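PDB 6JU5: tyrosinase from Aspergillus oryzae, which probably catalyses the copper-dependent oxidation of L-tyrosine and L-dopa to L-dopaquinone with molecular oxygen. Local coordinates for residues Asp151-Ala156 with Asp454-Arg459; Gln284-Arg289 with Gln542-Leu547. The protein carries 1 engineered substitution. All blocks are in the same frame, centred on the assembly; numbering follows the deposited sequence.

Contact 1: Asp151-Ala156 with Asp454-Arg459; sequences DFARFA and DLYGQR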
loop_
_atom_site.group_PDB
_atom_site.type_symbol
_atom_site.label_atom_id
_atom_site.label_comp_id
_atom_site.label_asym_id
_atom_site.label_seq_id
_atom_site.Cartn_x
_atom_site.Cartn_y
_atom_site.Cartn_z
ATOM N N ASP B 151 -5.820 1.585 -20.231
ATOM C CA ASP B 151 -5.224 2.696 -20.987
ATOM C C ASP B 151 -4.249 3.449 -20.105
ATOM O O ASP B 151 -4.595 4.462 -19.486
ATOM C CB ASP B 151 -6.287 3.624 -21.565
ATOM C CG ASP B 151 -5.717 4.479 -22.681
ATOM O OD1 ASP B 151 -4.488 4.731 -22.659
ATOM O OD2 ASP B 151 -6.506 4.918 -23.549
ATOM N N PHE B 152 -3.010 2.942 -20.039
ATOM C CA PHE B 152 -2.032 3.529 -19.128
ATOM C C PHE B 152 -1.676 4.969 -19.489
ATOM O O PHE B 152 -1.111 5.693 -18.649
ATOM C CB PHE B 152 -0.789 2.634 -19.065
ATOM C CG PHE B 152 -0.145 2.246 -20.378
ATOM C CD1 PHE B 152 0.472 3.198 -21.185
ATOM C CD2 PHE B 152 -0.126 0.930 -20.821
ATOM C CE1 PHE B 152 1.084 2.886 -22.379
ATOM C CE2 PHE B 152 0.491 0.600 -22.015
ATOM C CZ PHE B 152 1.107 1.563 -22.792
ATOM N N ALA B 153 -1.984 5.433 -20.699
ATOM C CA ALA B 153 -1.583 6.780 -21.112
ATOM C C ALA B 153 -2.711 7.802 -21.086
ATOM O O ALA B 153 -2.480 8.951 -21.475
ATOM C CB ALA B 153 -0.975 6.739 -22.513
ATOM N N ARG B 154 -3.912 7.400 -20.675
ATOM C CA ARG B 154 -5.069 8.298 -20.669
ATOM C C ARG B 154 -5.328 8.809 -19.263
ATOM O O ARG B 154 -5.251 8.028 -18.301
ATOM C CB ARG B 154 -6.297 7.528 -21.168
ATOM C CG ARG B 154 -7.578 8.351 -21.179
ATOM C CD ARG B 154 -8.723 7.480 -21.683
ATOM N NE ARG B 154 -9.980 8.214 -21.745
ATOM C CZ ARG B 154 -11.177 7.641 -21.729
ATOM N NH1 ARG B 154 -11.268 6.324 -21.646
ATOM N NH2 ARG B 154 -12.271 8.394 -21.791
ATOM N N PHE B 155 -5.609 10.108 -19.117
ATOM C CA PHE B 155 -5.946 10.569 -17.771
ATOM C C PHE B 155 -7.169 9.841 -17.228
ATOM O O PHE B 155 -8.163 9.621 -17.946
ATOM C CB PHE B 155 -6.222 12.071 -17.752
ATOM C CG PHE B 155 -5.019 12.926 -18.042
ATOM C CD1 PHE B 155 -3.868 12.792 -17.297
ATOM C CD2 PHE B 155 -5.062 13.895 -19.041
ATOM C CE1 PHE B 155 -2.772 13.606 -17.507
ATOM C CE2 PHE B 155 -3.953 14.689 -19.280
ATOM C CZ PHE B 155 -2.810 14.546 -18.510
ATOM N N ALA B 156 -7.110 9.479 -15.952
ATOM C CA ALA B 156 -8.207 8.721 -15.352
ATOM C C ALA B 156 -9.385 9.646 -15.118
ATOM O O ALA B 156 -9.241 10.875 -15.084
ATOM C CB ALA B 156 -7.719 8.100 -14.054
ATOM N N ASP B 454 -6.974 13.720 -29.071
ATOM C CA ASP B 454 -7.881 14.016 -27.964
ATOM C C ASP B 454 -7.530 13.200 -26.718
ATOM O O ASP B 454 -7.625 13.690 -25.590
ATOM C CB ASP B 454 -9.322 13.744 -28.388
ATOM C CG ASP B 454 -9.965 14.863 -29.184
ATOM O OD1 ASP B 454 -9.448 15.999 -29.156
ATOM O OD2 ASP B 454 -10.990 14.589 -29.848
ATOM N N LEU B 455 -7.100 11.953 -26.932
ATOM C CA LEU B 455 -6.781 11.062 -25.823
ATOM C C LEU B 455 -5.395 11.307 -25.231
ATOM O O LEU B 455 -5.246 11.194 -24.016
ATOM C CB LEU B 455 -6.851 9.602 -26.291
ATOM C CG LEU B 455 -8.267 9.050 -26.485
ATOM C CD1 LEU B 455 -8.177 7.682 -27.144
ATOM C CD2 LEU B 455 -8.984 8.963 -25.145
ATOM N N TYR B 456 -4.403 11.568 -26.075
ATOM C CA TYR B 456 -3.003 11.499 -25.684
ATOM C C TYR B 456 -2.264 12.797 -25.937
ATOM O O TYR B 456 -1.142 12.910 -25.430
ATOM C CB TYR B 456 -2.265 10.331 -26.386
ATOM C CG TYR B 456 -3.071 9.052 -26.207
ATOM C CD1 TYR B 456 -3.352 8.570 -24.923
ATOM C CD2 TYR B 456 -3.561 8.361 -27.308
ATOM C CE1 TYR B 456 -4.085 7.412 -24.750
ATOM C CE2 TYR B 456 -4.312 7.208 -27.150
ATOM C CZ TYR B 456 -4.560 6.752 -25.866
ATOM O OH TYR B 456 -5.330 5.617 -25.711
ATOM N N GLY B 457 -2.826 13.755 -26.667
ATOM C CA GLY B 457 -2.038 14.896 -27.115
ATOM C C GLY B 457 -2.368 16.219 -26.454
ATOM O O GLY B 457 -1.618 17.192 -26.598
ATOM N N GLN B 458 -3.480 16.314 -25.731
ATOM C CA GLN B 458 -3.939 17.618 -25.278
ATOM C C GLN B 458 -2.998 18.282 -24.304
ATOM O O GLN B 458 -2.640 19.461 -24.397
ATOM C CB GLN B 458 -5.350 17.423 -24.675
ATOM C CG GLN B 458 -6.373 17.082 -25.761
ATOM C CD GLN B 458 -7.806 17.193 -25.288
ATOM O OE1 GLN B 458 -8.287 18.300 -25.032
ATOM N NE2 GLN B 458 -8.518 16.079 -25.170
ATOM N N ARG B 459 -2.539 17.547 -23.291
ATOM C CA ARG B 459 -1.720 18.190 -22.259
ATOM C C ARG B 459 -0.346 18.548 -22.795
ATOM O O ARG B 459 0.174 19.639 -22.537
ATOM C CB ARG B 459 -1.668 17.237 -21.063
ATOM C CG ARG B 459 -0.864 17.763 -19.893
ATOM C CD ARG B 459 -1.457 19.088 -19.414
ATOM N NE ARG B 459 -0.700 19.516 -18.237
ATOM C CZ ARG B 459 -0.918 20.628 -17.553
ATOM N NH1 ARG B 459 -0.160 20.900 -16.506
ATOM N NH2 ARG B 459 -1.880 21.453 -17.937
HETATM O O HOH W 1 -6.201 11.626 -21.461
#
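Tyr-456 and Asp-151 reach for each other from opposite directions, and the phenol hydroxyl donates a short hydrogen bond to the carboxylate, 2.6 Å from Tyr-456 OH to Asp-151 OD2. The bond arrives on the syn side of OD2, with the carboxylate and ring planes turned 53° apart. With Asp-151 CG anti to the backbone N (chi1 -162°), its other oxygen, OD1, turns back to accept from Ala-153 N at 3.3 Å; this Asx turn sits within the type I turn from Asp-151 to Arg-154. The same turn lines the tyrosine ring. Ala-153 O lies at the ring edge, in its plane, and Ala-153 CB packs 3.8 Å from Tyr-456 CD1, while the CB of Leu-455 covers one face of the ring.

Toward solvent the fit is looser. The extended chain of Arg-154 runs past Leu-455, its NE 3.6 Å from CD2, and carries the guanidinium on to salt bridges with Asp-25 and Asp-28. Farther along, the ring edge of Phe-155 meets the aliphatic start of Arg-459, CE2 to CB 3.9 Å, before that side chain turns away to Ser-279 O and Glu-462. Between these two side-chain pairs, a water joins the backbones, accepting from Phe-155 N at 2.9 Å and donating to Leu-455 O at 2.8 Å.

Arg-381 of the copper-binding helix 371-389 also hydrogen-bonds Tyr-456 OH. Donors at both Asp-151 oxygens, Ala-153 N and Tyr-456 OH, would stabilise the carboxylate's charge, while Asp-151 and Arg-381 together would fix the hydroxyl's rotation.

Contact 2: Gln284-Arg289 with Gln542-Leu547; sequences QDMTFR and QLPARL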
loop_
_atom_site.group_PDB
_atom_site.type_symbol
_atom_site.label_atom_id
_atom_site.label_comp_id
_atom_site.label_asym_id
_atom_site.label_seq_id
_atom_site.Cartn_x
_atom_site.Cartn_y
_atom_site.Cartn_z
ATOM N N GLN B 284 2.561 9.841 -21.107
ATOM C CA GLN B 284 1.561 10.286 -22.094
ATOM C C GLN B 284 2.236 10.967 -23.284
ATOM O O GLN B 284 1.807 10.725 -24.419
ATOM C CB GLN B 284 0.536 11.201 -21.446
ATOM C CG GLN B 284 -0.683 11.452 -22.320
ATOM C CD GLN B 284 -1.689 12.356 -21.655
ATOM O OE1 GLN B 284 -1.548 13.583 -21.669
ATOM N NE2 GLN B 284 -2.686 11.723 -21.044
ATOM N N ASP B 285 3.255 11.774 -23.029
ATOM C CA ASP B 285 4.040 12.392 -24.123
ATOM C C ASP B 285 4.678 11.313 -24.986
ATOM O O ASP B 285 4.584 11.343 -26.226
ATOM C CB ASP B 285 5.037 13.353 -23.488
ATOM C CG ASP B 285 5.854 14.241 -24.378
ATOM O OD1 ASP B 285 5.991 13.976 -25.596
ATOM O OD2 ASP B 285 6.393 15.260 -23.875
ATOM N N MET B 286 5.329 10.307 -24.393
ATOM C CA MET B 286 5.895 9.195 -25.156
ATOM C C MET B 286 4.853 8.505 -26.038
ATOM O O MET B 286 5.122 8.166 -27.200
ATOM C CB MET B 286 6.506 8.162 -24.184
ATOM C CG MET B 286 7.821 8.645 -23.561
ATOM S SD MET B 286 8.504 7.437 -22.387
ATOM C CE MET B 286 9.458 6.416 -23.507
ATOM N N THR B 287 3.681 8.236 -25.480
ATOM C CA THR B 287 2.657 7.480 -26.212
ATOM C C THR B 287 2.129 8.324 -27.364
ATOM O O THR B 287 1.907 7.820 -28.482
ATOM C CB THR B 287 1.541 6.989 -25.267
ATOM O OG1 THR B 287 2.103 6.111 -24.267
ATOM C CG2 THR B 287 0.493 6.186 -26.010
ATOM N N PHE B 288 1.959 9.628 -27.111
ATOM C CA PHE B 288 1.478 10.525 -28.168
ATOM C C PHE B 288 2.517 10.582 -29.269
ATOM O O PHE B 288 2.169 10.501 -30.458
ATOM C CB PHE B 288 1.141 11.880 -27.560
ATOM C CG PHE B 288 0.739 12.963 -28.518
ATOM C CD1 PHE B 288 -0.214 12.718 -29.491
ATOM C CD2 PHE B 288 1.294 14.235 -28.431
ATOM C CE1 PHE B 288 -0.578 13.735 -30.368
ATOM C CE2 PHE B 288 0.950 15.233 -29.318
ATOM C CZ PHE B 288 -0.004 14.992 -30.301
ATOM N N ARG B 289 3.791 10.680 -28.927
ATOM C CA ARG B 289 4.855 10.651 -29.941
ATOM C C ARG B 289 4.837 9.330 -30.713
ATOM O O ARG B 289 4.965 9.310 -31.944
ATOM C CB ARG B 289 6.220 10.816 -29.250
ATOM C CG ARG B 289 6.515 12.232 -28.774
ATOM C CD ARG B 289 7.785 12.311 -27.949
ATOM N NE ARG B 289 8.040 13.674 -27.487
ATOM C CZ ARG B 289 8.807 14.571 -28.095
ATOM N NH1 ARG B 289 9.426 14.260 -29.231
ATOM N NH2 ARG B 289 8.944 15.783 -27.545
ATOM N N GLN B 542 13.989 6.172 -26.375
ATOM C CA GLN B 542 14.005 7.619 -26.588
ATOM C C GLN B 542 13.213 8.279 -25.465
ATOM O O GLN B 542 12.223 7.706 -25.017
ATOM C CB GLN B 542 13.411 7.961 -27.952
ATOM C CG GLN B 542 13.607 9.403 -28.417
ATOM C CD GLN B 542 12.616 9.779 -29.503
ATOM O OE1 GLN B 542 11.534 10.305 -29.190
ATOM N NE2 GLN B 542 12.952 9.517 -30.759
ATOM N N LEU B 543 13.644 9.451 -25.013
ATOM C CA LEU B 543 12.854 10.237 -24.061
ATOM C C LEU B 543 12.551 11.611 -24.643
ATOM O O LEU B 543 13.401 12.230 -25.281
ATOM C CB LEU B 543 13.589 10.429 -22.733
ATOM C CG LEU B 543 13.811 9.166 -21.905
ATOM C CD1 LEU B 543 14.824 9.414 -20.793
ATOM C CD2 LEU B 543 12.480 8.666 -21.366
ATOM N N PRO B 544 11.375 12.148 -24.357
ATOM C CA PRO B 544 11.158 13.572 -24.637
ATOM C C PRO B 544 12.132 14.371 -23.772
ATOM O O PRO B 544 12.445 13.950 -22.659
ATOM C CB PRO B 544 9.720 13.799 -24.181
ATOM C CG PRO B 544 9.120 12.460 -23.926
ATOM C CD PRO B 544 10.257 11.507 -23.649
ATOM N N ALA B 545 12.621 15.483 -24.289
ATOM C CA ALA B 545 13.512 16.351 -23.514
ATOM C C ALA B 545 13.179 17.824 -23.648
ATOM O O ALA B 545 13.850 18.665 -23.047
ATOM C CB ALA B 545 14.964 16.077 -23.895
ATOM N N ARG B 546 12.139 18.137 -24.418
ATOM C CA ARG B 546 11.903 19.528 -24.791
ATOM C C ARG B 546 11.740 20.415 -23.570
ATOM O O ARG B 546 12.373 21.467 -23.475
ATOM C CB ARG B 546 10.645 19.642 -25.654
ATOM C CG ARG B 546 10.483 21.002 -26.304
ATOM C CD ARG B 546 9.798 22.029 -25.408
ATOM N NE ARG B 546 9.899 23.318 -26.112
ATOM C CZ ARG B 546 11.012 24.057 -26.100
ATOM N NH1 ARG B 546 12.087 23.666 -25.420
ATOM N NH2 ARG B 546 11.025 25.195 -26.774
ATOM N N LEU B 547 10.858 19.995 -22.667
ATOM C CA LEU B 547 10.532 20.864 -21.525
ATOM C C LEU B 547 11.689 20.938 -20.550
ATOM O O LEU B 547 12.026 22.018 -20.038
ATOM C CB LEU B 547 9.230 20.409 -20.876
ATOM C CG LEU B 547 7.959 20.513 -21.734
ATOM C CD1 LEU B 547 6.785 19.841 -21.022
ATOM C CD2 LEU B 547 7.628 21.968 -22.036
HETATM O O HOH W 2 9.722 11.491 -30.604
#
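Arg-289 NH2, 4.0 Å from Pro-544 CB, is gripped by two groups: Asp-471 OD1 in a salt bridge and Tyr-464 OH in a hydrogen bond. One turn back on the helix, Asp-285 OD1 takes the NE of Arg-289 at 2.8 Å, approached on its syn side but 31° out of the carboxylate plane, and Asp-285 OD2 is hydrogen-bonded to the same Tyr-464 hydroxyl.

Pro-544 packs against this ion pair. Its CB rests 3.6 Å from Asp-285 OD2, and its CA lies over one face of the guanidinium, offset toward the rim. The neighbouring Met-286 crosses the proline at about a right angle, CG to CD 3.8 Å; a bend at chi3 (87°) then brings its CE to 3.4 Å from Gln-542 O. Its SD only brushes Leu-543, 4.3 Å from CD2. At the other end of the strand segment a water bridges the two elements, donating to Gln-542 OE1 at 2.6 Å and accepting from Arg-289 NH1, while Gln-542 NE2 bonds Pro-322 O.

Helix 282-292 of the central tyrosinase domain thereby meets strand 538-544 of the C-terminal domain, the axes of 284-289 and 542-544 running 114° apart in their N-to-C directions. No direct hydrogen bond crosses between the segments, which meet through van der Waals packing and a bridging water; the buried arginine's charge is probably balanced by Asp-285 of its own helix and Asp-471 of strand 470-478.

Both contacts use the neighbourhood of helix 282-292: contact 2 lies on it, and contact 1 is tied to it through Ala-153 O, which is 2.8 Å from Gln-284 NE2 in a probable hydrogen bond. Their centres are 13 Å apart. Contact 2 is buried and joins the central domain to the sheet of the C-terminal domain, with a proline set against an internally paired arginine and aspartate. Contact 1 is only partly buried, joins a loop to the junction of helices 445-456 and 458-464, and has a direct side-chain hydrogen bond across it. Each also uses a bridging water, between backbones in contact 1 and between side chains in contact 2.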